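Local coordinates for sugar-binding transcriptional regulator, LacI family (Enterococcus faecalis, PDB 3CS3), which probably binds a sugar effector and regulates transcription as a LacI-type DNA-binding repressor, here represented by its C-terminal effector-binding domain, at residues E111-V116 / P178-A183; S162-A167 / V196-Y201; F184-A189 / L225-Y230; G191-V196 / V221-A226. All coordinates share one frame; numbering follows the deposited sequence. Where two conformers were deposited one is given.

Contact 1. Residues E111-V116 / P178-A183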
loop_
_atom_site.group_PDB
_atom_site.type_symbol
_atom_site.label_atom_id
_atom_site.label_comp_id
_atom_site.label_asym_id
_atom_site.label_seq_id
_atom_site.Cartn_x
_atom_site.Cartn_y
_atom_site.Cartn_z
ATOM N N GLU A 111 -12.900 14.144 -22.185
ATOM C CA GLU A 111 -13.934 15.149 -22.413
ATOM C C GLU A 111 -13.528 16.488 -21.822
ATOM O O GLU A 111 -13.901 17.535 -22.343
ATOM C CB GLU A 111 -15.226 14.701 -21.739
ATOM C CG GLU A 111 -16.501 15.289 -22.281
ATOM C CD GLU A 111 -17.729 14.618 -21.687
ATOM O OE1 GLU A 111 -17.972 14.787 -20.469
ATOM O OE2 GLU A 111 -18.451 13.920 -22.435
ATOM N N GLN A 112 -12.772 16.441 -20.727
ATOM C CA GLN A 112 -12.330 17.640 -20.038
ATOM C C GLN A 112 -11.249 18.366 -20.825
ATOM O O GLN A 112 -11.180 19.601 -20.791
ATOM C CB GLN A 112 -11.812 17.297 -18.639
ATOM C CG GLN A 112 -12.809 16.572 -17.756
ATOM C CD GLN A 112 -13.973 17.447 -17.361
ATOM O OE1 GLN A 112 -13.789 18.597 -16.968
ATOM N NE2 GLN A 112 -15.182 16.908 -17.463
ATOM N N PHE A 113 -10.403 17.601 -21.516
ATOM C CA PHE A 113 -9.379 18.185 -22.387
ATOM C C PHE A 113 -10.015 18.837 -23.612
ATOM O O PHE A 113 -9.594 19.915 -24.021
ATOM C CB PHE A 113 -8.342 17.148 -22.814
ATOM C CG PHE A 113 -7.525 16.596 -21.675
ATOM C CD1 PHE A 113 -6.360 17.236 -21.259
ATOM C CD2 PHE A 113 -7.915 15.420 -21.029
ATOM C CE1 PHE A 113 -5.600 16.715 -20.209
ATOM C CE2 PHE A 113 -7.176 14.896 -19.981
ATOM C CZ PHE A 113 -6.011 15.547 -19.566
ATOM N N VAL A 114 -11.034 18.182 -24.174
ATOM C CA VAL A 114 -11.836 18.748 -25.262
ATOM C C VAL A 114 -12.505 20.056 -24.822
ATOM O O VAL A 114 -12.289 21.097 -25.446
ATOM C CB VAL A 114 -12.905 17.746 -25.794
ATOM C CG1 VAL A 114 -13.871 18.429 -26.755
ATOM C CG2 VAL A 114 -12.247 16.552 -26.470
ATOM N N ASN A 115 -13.270 20.001 -23.730
ATOM C CA ASN A 115 -14.034 21.147 -23.216
ATOM C C ASN A 115 -13.206 22.390 -22.894
ATOM O O ASN A 115 -13.732 23.503 -22.904
ATOM C CB ASN A 115 -14.860 20.743 -21.987
ATOM C CG ASN A 115 -16.043 19.847 -22.337
ATOM O OD1 ASN A 115 -16.275 19.522 -23.501
ATOM N ND2 ASN A 115 -16.793 19.439 -21.320
ATOM N N VAL A 116 -11.918 22.189 -22.622
ATOM C CA VAL A 116 -10.988 23.280 -22.334
ATOM C C VAL A 116 -10.251 23.757 -23.609
ATOM O O VAL A 116 -9.571 24.787 -23.606
ATOM C CB VAL A 116 -10.002 22.873 -21.184
ATOM C CG1 VAL A 116 -8.726 22.215 -21.723
ATOM C CG2 VAL A 116 -9.669 24.061 -20.303
ATOM N N PRO A 178 0.398 25.390 -22.339
ATOM C CA PRO A 178 0.302 24.436 -21.233
ATOM C C PRO A 178 0.538 22.990 -21.701
ATOM O O PRO A 178 0.101 22.606 -22.791
ATOM C CB PRO A 178 -1.138 24.618 -20.728
ATOM C CG PRO A 178 -1.855 25.465 -21.782
ATOM C CD PRO A 178 -0.923 25.628 -22.950
ATOM N N VAL A 179 1.248 22.208 -20.891
ATOM C CA VAL A 179 1.435 20.781 -21.159
ATOM C C VAL A 179 0.254 20.005 -20.569
ATOM O O VAL A 179 0.069 19.975 -19.355
ATOM C CB VAL A 179 2.765 20.243 -20.570
ATOM C CG1 VAL A 179 2.920 18.754 -20.861
ATOM C CG2 VAL A 179 3.951 21.013 -21.121
ATOM N N ASP A 180 -0.543 19.385 -21.433
ATOM C CA ASP A 180 -1.727 18.658 -20.988
ATOM C C ASP A 180 -1.472 17.162 -20.937
ATOM O O ASP A 180 -1.102 16.555 -21.943
ATOM C CB ASP A 180 -2.932 19.005 -21.861
ATOM C CG ASP A 180 -3.393 20.440 -21.661
ATOM O OD1 ASP A 180 -2.854 21.120 -20.762
ATOM O OD2 ASP A 180 -4.297 20.891 -22.393
ATOM N N VAL A 181 -1.646 16.586 -19.746
ATOM C CA VAL A 181 -1.346 15.176 -19.498
ATOM C C VAL A 181 -2.560 14.414 -18.967
ATOM O O VAL A 181 -3.203 14.839 -18.003
ATOM C CB VAL A 181 -0.163 14.994 -18.496
ATOM C CG1 VAL A 181 0.197 13.511 -18.342
ATOM C CG2 VAL A 181 1.071 15.789 -18.935
ATOM N N PHE A 182 -2.873 13.295 -19.610
ATOM C CA PHE A 182 -3.804 12.329 -19.049
ATOM C C PHE A 182 -2.974 11.143 -18.579
ATOM O O PHE A 182 -2.480 10.357 -19.390
ATOM C CB PHE A 182 -4.875 11.933 -20.072
ATOM C CG PHE A 182 -5.853 10.887 -19.587
ATOM C CD1 PHE A 182 -6.190 10.766 -18.234
ATOM C CD2 PHE A 182 -6.480 10.047 -20.504
ATOM C CE1 PHE A 182 -7.090 9.794 -17.804
ATOM C CE2 PHE A 182 -7.394 9.079 -20.081
ATOM C CZ PHE A 182 -7.699 8.952 -18.730
ATOM N N ALA A 183 -2.784 11.065 -17.260
ATOM C CA ALA A 183 -2.082 9.952 -16.629
ATOM C C ALA A 183 -3.095 8.846 -16.391
ATOM O O ALA A 183 -4.189 9.104 -15.894
ATOM C CB ALA A 183 -1.455 10.390 -15.333
#
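Phe113 lays the outer edge of its ring across strand 179-183, overlapping Asp180, Val181 and Phe182. This is helix-on-sheet packing in one lobe of the periplasmic binding protein-like fold of LacI regulators: helix 102-115 covers a face of the parallel sheet in which strand 179-183 is an inner strand. The axes of the two short segments approach to 10.2 Å and run nearly antiparallel, at 163°, as expected of an α/β layer. The CA atoms of Phe113 and Asp180 are 7.8 Å apart, a gap spanned by the aromatic ring. With CG anti to its own carbonyl carbon (chi1 -64°), Phe113 is directed from the helix onto the strand. Phe113 CE1 lies 3.9 Å from Asp180 CB, while CE2 on the other branch is 3.8 Å from Phe182 CB. Both of these strand residues direct CB toward the helix, whereas Val181 between them turns away and offers its backbone instead. Phe182 crosses Phe113 at about a right angle, and its own ring packs on Ala109 and Ile110. The Asp180 carboxylate, its plane 52° from the ring, is engaged elsewhere: OD2 forms a salt bridge with Arg208 and a hydrogen bond with Ser118 OG, and that hydroxyl also bonds to Phe113 O. Between the two CB contacts, Phe113 CZ approaches Val181 O at 3.3 Å, with the oxygen at the ring edge near its plane.

Contact 2. Residues S162-A167 / V196-Y201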
loop_
_atom_site.group_PDB
_atom_site.type_symbol
_atom_site.label_atom_id
_atom_site.label_comp_id
_atom_site.label_asym_id
_atom_site.label_seq_id
_atom_site.Cartn_x
_atom_site.Cartn_y
_atom_site.Cartn_z
ATOM N N SER A 162 7.810 5.410 -13.176
ATOM C CA SER A 162 7.589 5.611 -14.613
ATOM C C SER A 162 6.931 6.949 -14.920
ATOM O O SER A 162 7.150 7.514 -15.990
ATOM C CB SER A 162 6.764 4.478 -15.222
ATOM O OG SER A 162 5.417 4.514 -14.781
ATOM N N GLY A 163 6.122 7.443 -13.986
ATOM C CA GLY A 163 5.528 8.770 -14.101
ATOM C C GLY A 163 6.571 9.863 -13.952
ATOM O O GLY A 163 6.492 10.900 -14.618
ATOM N N TYR A 164 7.544 9.618 -13.071
ATOM C CA TYR A 164 8.680 10.511 -12.854
ATOM C C TYR A 164 9.549 10.613 -14.109
ATOM O O TYR A 164 9.863 11.714 -14.566
ATOM C CB TYR A 164 9.520 10.021 -11.663
ATOM C CG TYR A 164 10.636 10.965 -11.257
ATOM C CD1 TYR A 164 10.393 12.020 -10.379
ATOM C CD2 TYR A 164 11.935 10.801 -11.747
ATOM C CE1 TYR A 164 11.408 12.889 -9.999
ATOM C CE2 TYR A 164 12.958 11.672 -11.380
ATOM C CZ TYR A 164 12.684 12.713 -10.503
ATOM O OH TYR A 164 13.683 13.579 -10.126
ATOM N N ALA A 165 9.931 9.453 -14.644
ATOM C CA ALA A 165 10.724 9.339 -15.863
ATOM C C ALA A 165 10.021 9.954 -17.078
ATOM O O ALA A 165 10.672 10.579 -17.923
ATOM C CB ALA A 165 11.062 7.874 -16.129
ATOM N N ALA A 166 8.700 9.775 -17.152
ATOM C CA ALA A 166 7.876 10.376 -18.205
ATOM C C ALA A 166 7.922 11.894 -18.167
ATOM O O ALA A 166 8.111 12.524 -19.199
ATOM C CB ALA A 166 6.450 9.908 -18.103
ATOM N N ALA A 167 7.763 12.465 -16.976
ATOM C CA ALA A 167 7.816 13.917 -16.784
ATOM C C ALA A 167 9.177 14.514 -17.163
ATOM O O ALA A 167 9.240 15.632 -17.674
ATOM C CB ALA A 167 7.452 14.275 -15.351
ATOM N N VAL A 196 8.061 17.749 -11.211
ATOM C CA VAL A 196 7.681 19.157 -11.389
ATOM C C VAL A 196 8.040 19.998 -10.150
ATOM O O VAL A 196 8.344 21.191 -10.262
ATOM C CB VAL A 196 6.188 19.289 -11.818
ATOM C CG1 VAL A 196 5.690 20.727 -11.754
ATOM C CG2 VAL A 196 6.007 18.753 -13.230
ATOM N N ALA A 197 8.056 19.347 -8.986
ATOM C CA ALA A 197 8.526 19.957 -7.741
ATOM C C ALA A 197 10.028 20.278 -7.778
ATOM O O ALA A 197 10.502 21.125 -7.021
ATOM C CB ALA A 197 8.198 19.061 -6.552
ATOM N N GLU A 198 10.762 19.607 -8.663
ATOM C CA GLU A 198 12.184 19.876 -8.872
ATOM C C GLU A 198 12.438 20.837 -10.044
ATOM O O GLU A 198 13.580 21.001 -10.483
ATOM C CB GLU A 198 12.947 18.566 -9.101
ATOM C CG GLU A 198 12.916 17.594 -7.926
ATOM C CD GLU A 198 13.484 16.224 -8.276
ATOM O OE1 GLU A 198 13.222 15.259 -7.524
ATOM O OE2 GLU A 198 14.190 16.106 -9.303
ATOM N N THR A 199 11.375 21.459 -10.557
ATOM C CA THR A 199 11.488 22.399 -11.681
ATOM C C THR A 199 10.790 23.729 -11.400
ATOM O O THR A 199 10.125 23.891 -10.371
ATOM C CB THR A 199 10.900 21.828 -13.007
ATOM O OG1 THR A 199 9.482 21.665 -12.882
ATOM C CG2 THR A 199 11.548 20.499 -13.403
ATOM N N ASN A 200 10.942 24.663 -12.341
ATOM C CA ASN A 200 10.299 25.976 -12.275
ATOM C C ASN A 200 8.831 25.946 -12.712
ATOM O O ASN A 200 8.127 26.962 -12.637
ATOM C CB ASN A 200 11.090 27.007 -13.099
ATOM C CG ASN A 200 11.316 26.567 -14.543
ATOM O OD1 ASN A 200 11.940 25.536 -14.807
ATOM N ND2 ASN A 200 10.821 27.362 -15.485
ATOM N N TYR A 201 8.376 24.776 -13.167
ATOM C CA TYR A 201 7.004 24.577 -13.633
ATOM C C TYR A 201 5.996 24.573 -12.487
ATOM O O TYR A 201 6.283 24.094 -11.388
ATOM C CB TYR A 201 6.885 23.274 -14.427
ATOM C CG TYR A 201 7.563 23.292 -15.781
ATOM C CD1 TYR A 201 6.875 23.711 -16.922
ATOM C CD2 TYR A 201 8.887 22.878 -15.925
ATOM C CE1 TYR A 201 7.493 23.725 -18.172
ATOM C CE2 TYR A 201 9.516 22.888 -17.167
ATOM C CZ TYR A 201 8.814 23.312 -18.285
ATOM O OH TYR A 201 9.435 23.319 -19.511
#
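Tyr164 donates its phenol hydrogen to Glu198, joining helix 160-170 to the type I beta turn Val196-Thr199 at the C-terminal end of helix 186-196. The contact thus ties a helix to the turn ending its neighbour, at the surface of one α/β lobe. On the helix, Tyr164 CG is anti to the backbone N (chi1 -174°), and the long ring carries OH to the turn although CB does not point there. Glu198 answers with CG beside its own N and a chain extended beyond it (chi2 170°), so its carboxylate is held out at full reach. The bond from Tyr164 OH to Glu198 OE2 measures 2.7 Å and meets the oxygen on its syn side, 30° out of the carboxylate plane. Because the approach is syn, the second oxygen is near as well, with Glu198 OE1 3.1 Å from Tyr164 OH. The side chains cross at about a right angle. OE1 also lies at the ring edge, near its plane, 3.9 Å from Tyr164 CE1. The same ring also touches Lys194 and meets Tyr195 edge-to-face. Within the turn, Val196 O accepts two bonds from one face of its plane: Thr199 N at 3.1 Å closes the turn, and the Thr199 side chain doubles this closure, with Thr199 OG1 2.9 Å from Val196 O.

Contact 3. Residues F184-A189 / L225-Y230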
loop_
_atom_site.group_PDB
_atom_site.type_symbol
_atom_site.label_atom_id
_atom_site.label_comp_id
_atom_site.label_asym_id
_atom_site.label_seq_id
_atom_site.Cartn_x
_atom_site.Cartn_y
_atom_site.Cartn_z
ATOM N N PHE A 184 -2.740 7.621 -16.767
ATOM C CA PHE A 184 -3.701 6.514 -16.775
ATOM C C PHE A 184 -3.938 5.949 -15.377
ATOM O O PHE A 184 -4.918 5.231 -15.158
ATOM C CB PHE A 184 -3.297 5.421 -17.780
ATOM C CG PHE A 184 -3.700 5.718 -19.219
ATOM C CD1 PHE A 184 -3.776 4.687 -20.154
ATOM C CD2 PHE A 184 -4.017 7.018 -19.637
ATOM C CE1 PHE A 184 -4.132 4.943 -21.480
ATOM C CE2 PHE A 184 -4.380 7.282 -20.958
ATOM C CZ PHE A 184 -4.445 6.242 -21.880
ATOM N N ASN A 185 -3.034 6.262 -14.446
ATOM C CA ASN A 185 -3.353 6.191 -13.021
ATOM C C ASN A 185 -2.772 7.324 -12.183
ATOM O O ASN A 185 -1.880 8.046 -12.641
ATOM C CB ASN A 185 -3.120 4.793 -12.413
ATOM C CG ASN A 185 -1.649 4.455 -12.164
ATOM O OD1 ASN A 185 -0.726 5.241 -12.410
ATOM N ND2 ASN A 185 -1.437 3.253 -11.651
ATOM N N ASP A 186 -3.304 7.467 -10.966
ATOM C CA ASP A 186 -2.900 8.489 -9.998
ATOM C C ASP A 186 -1.441 8.379 -9.566
ATOM O O ASP A 186 -0.805 9.384 -9.291
ATOM C CB ASP A 186 -3.794 8.435 -8.754
ATOM C CG ASP A 186 -5.041 9.311 -8.875
ATOM O OD1 ASP A 186 -5.426 9.702 -10.000
ATOM O OD2 ASP A 186 -5.644 9.614 -7.824
ATOM N N GLU A 187 -0.921 7.159 -9.509
ATOM C CA GLU A 187 0.468 6.937 -9.111
ATOM C C GLU A 187 1.472 7.490 -10.103
ATOM O O GLU A 187 2.471 8.084 -9.692
ATOM C CB GLU A 187 0.737 5.459 -8.899
ATOM C CG GLU A 187 -0.045 4.869 -7.762
ATOM C CD GLU A 187 -0.211 3.393 -7.937
ATOM O OE1 GLU A 187 0.811 2.725 -8.208
ATOM O OE2 GLU A 187 -1.361 2.917 -7.828
ATOM N N MET A 188 1.210 7.291 -11.399
ATOM C CA MET A 188 2.029 7.900 -12.452
ATOM C C MET A 188 1.902 9.427 -12.402
ATOM O O MET A 188 2.884 10.134 -12.597
ATOM C CB MET A 188 1.679 7.346 -13.847
ATOM C CG MET A 188 2.249 5.948 -14.134
ATOM S SD MET A 188 2.071 5.320 -15.823
ATOM C CE MET A 188 0.299 5.496 -16.036
ATOM N N ALA A 189 0.701 9.922 -12.100
ATOM C CA ALA A 189 0.469 11.358 -11.917
ATOM C C ALA A 189 1.242 11.934 -10.733
ATOM O O ALA A 189 1.767 13.040 -10.830
ATOM C CB ALA A 189 -1.023 11.654 -11.774
ATOM N N LEU A 225 -5.330 16.658 -7.183
ATOM C CA LEU A 225 -5.244 15.930 -8.441
ATOM C C LEU A 225 -6.631 15.561 -8.958
ATOM O O LEU A 225 -7.332 14.742 -8.354
ATOM C CB LEU A 225 -4.365 14.684 -8.291
ATOM C CG LEU A 225 -4.273 13.707 -9.473
ATOM C CD1 LEU A 225 -3.672 14.358 -10.714
ATOM C CD2 LEU A 225 -3.468 12.489 -9.074
ATOM N N ALA A 226 -7.016 16.199 -10.065
ATOM C CA ALA A 226 -8.234 15.858 -10.808
ATOM C C ALA A 226 -8.105 14.425 -11.311
ATOM O O ALA A 226 -7.032 14.010 -11.771
ATOM C CB ALA A 226 -8.431 16.818 -11.968
ATOM N N THR A 227 -9.186 13.661 -11.203
ATOM C CA THR A 227 -9.075 12.210 -11.328
ATOM C C THR A 227 -10.403 11.543 -11.640
ATOM O O THR A 227 -11.458 12.175 -11.583
ATOM C CB THR A 227 -8.476 11.581 -10.024
ATOM O OG1 THR A 227 -8.206 10.190 -10.231
ATOM C CG2 THR A 227 -9.432 11.760 -8.834
ATOM N N ILE A 228 -10.329 10.258 -11.972
ATOM C CA ILE A 228 -11.510 9.434 -12.201
ATOM C C ILE A 228 -11.696 8.491 -11.011
ATOM O O ILE A 228 -10.819 7.694 -10.687
ATOM C CB ILE A 228 -11.398 8.634 -13.515
ATOM C CG1 ILE A 228 -11.096 9.558 -14.717
ATOM C CG2 ILE A 228 -12.645 7.804 -13.734
ATOM C CD1 ILE A 228 -12.226 10.520 -15.109
ATOM N N ALA A 229 -12.847 8.610 -10.364
ATOM C CA ALA A 229 -13.138 7.897 -9.135
ATOM C C ALA A 229 -14.118 6.773 -9.355
ATOM O O ALA A 229 -14.979 6.851 -10.220
ATOM C CB ALA A 229 -13.693 8.846 -8.108
ATOM N N TYR A 230 -13.973 5.731 -8.548
ATOM C CA TYR A 230 -14.911 4.621 -8.492
ATOM C C TYR A 230 -14.885 4.087 -7.056
ATOM O O TYR A 230 -13.969 4.405 -6.287
ATOM C CB TYR A 230 -14.530 3.537 -9.515
ATOM C CG TYR A 230 -13.058 3.164 -9.514
ATOM C CD1 TYR A 230 -12.161 3.765 -10.400
ATOM C CD2 TYR A 230 -12.562 2.204 -8.625
ATOM C CE1 TYR A 230 -10.800 3.426 -10.392
ATOM C CE2 TYR A 230 -11.214 1.857 -8.611
ATOM C CZ TYR A 230 -10.339 2.469 -9.496
ATOM O OH TYR A 230 -9.012 2.112 -9.471
#
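The backbones come nearest at Asp186 and Thr227, whose CA atoms are 7.3 Å apart, where the first turn of helix 186-196 faces the start of strand 227-229. Asp186 reaches across this gap, and Thr227 OG1 donates to Asp186 OD1 at 2.8 Å. The donor meets the syn side of that oxygen, 25° out of the carboxylate plane. The threonine hydroxyl is placed for this by its torsion, OG1 lying opposite the backbone N across CA-CB (chi1 -172°). Leu225 passes alongside the aspartate in the opposite direction, bringing CD2 to 3.5 Å from Asp186 OD1. The same methyl packs at 3.7 Å on Ala189 CB, one helical turn further on, so an apolar patch borders the polar bond. Asn185 is the N-cap: its OD1 accepts from Met188 N at 3.0 Å, with a nearly straight bond (164°). The buried carboxylate of Asp186 thus sits at a helix N-terminus, which would probably help stabilise negative charge there. Asn185 ND2 also bonds a glycerol, probably from the crystallisation liquor, and Phe158 O. The chain leaving strand 207-210 bonds to both segments: Asp186 OD2 accepts from Ser215 N, and Asn214 N bonds Thr227 OG1. The contact therefore links the helix following strand 179-183, a member of the parallel sheet, to strand 227-229, which pairs antiparallel with strand 255-262 at the edge of the separate mixed sheet.

Contact 4. Residues G191-V196 / V221-A226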
loop_
_atom_site.group_PDB
_atom_site.type_symbol
_atom_site.label_atom_id
_atom_site.label_comp_id
_atom_site.label_asym_id
_atom_site.label_seq_id
_atom_site.Cartn_x
_atom_site.Cartn_y
_atom_site.Cartn_z
ATOM N N GLY A 191 4.056 10.694 -9.600
ATOM C CA GLY A 191 5.400 10.726 -10.188
ATOM C C GLY A 191 5.682 11.987 -10.989
ATOM O O GLY A 191 6.791 12.513 -10.941
ATOM N N VAL A 192 4.673 12.469 -11.714
ATOM C CA VAL A 192 4.779 13.729 -12.454
ATOM C C VAL A 192 4.910 14.912 -11.487
ATOM O O VAL A 192 5.770 15.769 -11.690
ATOM C CB VAL A 192 3.606 13.923 -13.472
ATOM C CG1 VAL A 192 3.666 15.290 -14.150
ATOM C CG2 VAL A 192 3.627 12.823 -14.526
ATOM N N TYR A 193 4.079 14.932 -10.437
ATOM C CA TYR A 193 4.186 15.921 -9.348
ATOM C C TYR A 193 5.597 15.988 -8.759
ATOM O O TYR A 193 6.130 17.079 -8.552
ATOM C CB TYR A 193 3.210 15.603 -8.217
ATOM C CG TYR A 193 1.824 16.173 -8.358
ATOM C CD1 TYR A 193 0.920 15.651 -9.281
ATOM C CD2 TYR A 193 1.401 17.213 -7.542
ATOM C CE1 TYR A 193 -0.365 16.166 -9.400
ATOM C CE2 TYR A 193 0.119 17.737 -7.650
ATOM C CZ TYR A 193 -0.758 17.206 -8.582
ATOM O OH TYR A 193 -2.028 17.716 -8.694
ATOM N N LYS A 194 6.183 14.818 -8.499
ATOM C CA LYS A 194 7.541 14.707 -7.953
ATOM C C LYS A 194 8.588 15.461 -8.771
ATOM O O LYS A 194 9.340 16.263 -8.217
ATOM C CB LYS A 194 7.958 13.240 -7.801
ATOM C CG LYS A 194 8.021 12.735 -6.367
ATOM C CD LYS A 194 6.666 12.290 -5.822
ATOM C CE LYS A 194 6.811 11.803 -4.380
ATOM N NZ LYS A 194 5.754 10.838 -3.975
ATOM N N TYR A 195 8.616 15.214 -10.080
ATOM C CA TYR A 195 9.583 15.860 -10.967
ATOM C C TYR A 195 9.332 17.356 -11.148
ATOM O O TYR A 195 10.282 18.136 -11.227
ATOM C CB TYR A 195 9.644 15.160 -12.333
ATOM C CG TYR A 195 10.731 15.708 -13.234
ATOM C CD1 TYR A 195 10.438 16.642 -14.228
ATOM C CD2 TYR A 195 12.056 15.313 -13.074
ATOM C CE1 TYR A 195 11.434 17.159 -15.042
ATOM C CE2 TYR A 195 13.059 15.825 -13.883
ATOM C CZ TYR A 195 12.741 16.745 -14.865
ATOM O OH TYR A 195 13.731 17.252 -15.674
ATOM N N VAL A 196 8.061 17.749 -11.211
ATOM C CA VAL A 196 7.681 19.157 -11.389
ATOM C C VAL A 196 8.040 19.998 -10.150
ATOM O O VAL A 196 8.344 21.191 -10.262
ATOM C CB VAL A 196 6.188 19.289 -11.818
ATOM C CG1 VAL A 196 5.690 20.727 -11.754
ATOM C CG2 VAL A 196 6.007 18.753 -13.230
ATOM N N VAL A 221 -2.687 16.418 -2.023
ATOM C CA VAL A 221 -1.521 16.981 -2.700
ATOM C C VAL A 221 -1.830 18.416 -3.178
ATOM O O VAL A 221 -3.000 18.823 -3.203
ATOM C CB VAL A 221 -1.047 16.020 -3.838
ATOM C CG1 VAL A 221 -1.929 16.133 -5.072
ATOM C CG2 VAL A 221 0.424 16.215 -4.171
ATOM N N GLN A 222 -0.794 19.184 -3.521
ATOM C CA GLN A 222 -0.964 20.594 -3.878
ATOM C C GLN A 222 -0.572 20.896 -5.332
ATOM O O GLN A 222 0.613 20.821 -5.686
ATOM C CB GLN A 222 -0.157 21.483 -2.928
ATOM C CG GLN A 222 -0.929 22.673 -2.386
ATOM C CD GLN A 222 -1.744 22.319 -1.152
ATOM O OE1 GLN A 222 -2.975 22.346 -1.177
ATOM N NE2 GLN A 222 -1.055 21.974 -0.068
ATOM N N PRO A 223 -1.562 21.236 -6.185
ATOM C CA PRO A 223 -3.010 21.287 -5.936
ATOM C C PRO A 223 -3.682 19.917 -6.084
ATOM O O PRO A 223 -3.022 18.965 -6.503
ATOM C CB PRO A 223 -3.498 22.231 -7.026
ATOM C CG PRO A 223 -2.578 21.977 -8.171
ATOM C CD PRO A 223 -1.237 21.643 -7.567
ATOM N N ARG A 224 -4.967 19.825 -5.730
ATOM C CA ARG A 224 -5.713 18.554 -5.734
ATOM C C ARG A 224 -5.742 17.920 -7.124
ATOM O O ARG A 224 -6.089 18.569 -8.118
ATOM C CB ARG A 224 -7.129 18.749 -5.145
ATOM C CG ARG A 224 -8.266 17.948 -5.785
ATOM C CD ARG A 224 -8.806 16.809 -4.938
ATOM N NE ARG A 224 -8.390 15.495 -5.429
ATOM C CZ ARG A 224 -9.092 14.370 -5.281
ATOM N NH1 ARG A 224 -10.269 14.376 -4.666
ATOM N NH2 ARG A 224 -8.613 13.227 -5.748
ATOM N N LEU A 225 -5.330 16.658 -7.183
ATOM C CA LEU A 225 -5.244 15.930 -8.441
ATOM C C LEU A 225 -6.631 15.561 -8.958
ATOM O O LEU A 225 -7.332 14.742 -8.354
ATOM C CB LEU A 225 -4.365 14.684 -8.291
ATOM C CG LEU A 225 -4.273 13.707 -9.473
ATOM C CD1 LEU A 225 -3.672 14.358 -10.714
ATOM C CD2 LEU A 225 -3.468 12.489 -9.074
ATOM N N ALA A 226 -7.016 16.199 -10.065
ATOM C CA ALA A 226 -8.234 15.858 -10.808
ATOM C C ALA A 226 -8.105 14.425 -11.311
ATOM O O ALA A 226 -7.032 14.010 -11.771
ATOM C CB ALA A 226 -8.431 16.818 -11.968
#
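Tyr193 leaves helix 186-196 with chi1 at -87°, which brings its ring onto loop 221-226, and Val221 at chi1 78° turns both methyls to that ring. The contact joins this helix of the periplasmic binding protein-like fold to the loop between helix 216-220 and strand 227-229. One valine methyl, CG1, stands between the backbone N and the carbonyl carbon, and the other, CG2, is anti to N. Val221 CG2 touches Tyr193 CD2 at 3.6 Å and Val221 CG1 touches Tyr193 CE2 at 3.7 Å, so the valine is spread along one branch of the ring. The other branch meets Leu225, whose CD1 lies at the ring edge, 4.0 Å from Tyr193 CE1. Beyond them, Tyr193 OH donates to Pro223 O at 2.7 Å. The C=O...donor angle is 146°, and the hydroxyl is tilted well off the carbonyl plane. Gln222 O also lies at the ring edge, 3.7 Å from Tyr193 CE2. A cis peptide precedes Pro223, and the proline ring stays beside the tyrosine, with Pro223 CD 4.1 Å from Tyr193 CE2. Arg224 directs CB away from the helix, and its NH2 bonds Asn214 OD1. The place is also close to the dimer partner: Val221 packs on Phe220 of the second subunit, and Lys194 forms salt bridges with Glu160 and with Glu216 of the second subunit. Chemically, an aromatic ring packed against aliphatic groups carries one polar atom to the backbone beside the cis peptide, giving Pro223 O a donor from helix 186-196 and tying the loop to that helix.

How the contacts relate
Contacts 1 and 3 are buried, contact 4 is partly so, and contact 2 lies at the surface. Helix 186-196 holds both contact 3, at its first turn, and contact 4, near its end; they share Leu225 and Ala226. The second segment of contact 2 starts at Val196, which contact 4 also contains, and their centres are about 9 Å apart. Contact 1 uses the strand preceding this helix, together with helix 102-115, and touches contact 3 through Ala183 CB and Ala189 CB, 3.8 Å apart. The chemistry differs accordingly: a phenylalanine ring on strand side chains and a backbone oxygen in contact 1, a buried carboxylate-hydroxyl pair in contact 3, a phenol-carbonyl bond within apolar packing in contact 4, and a phenol-carboxylate bond in contact 2.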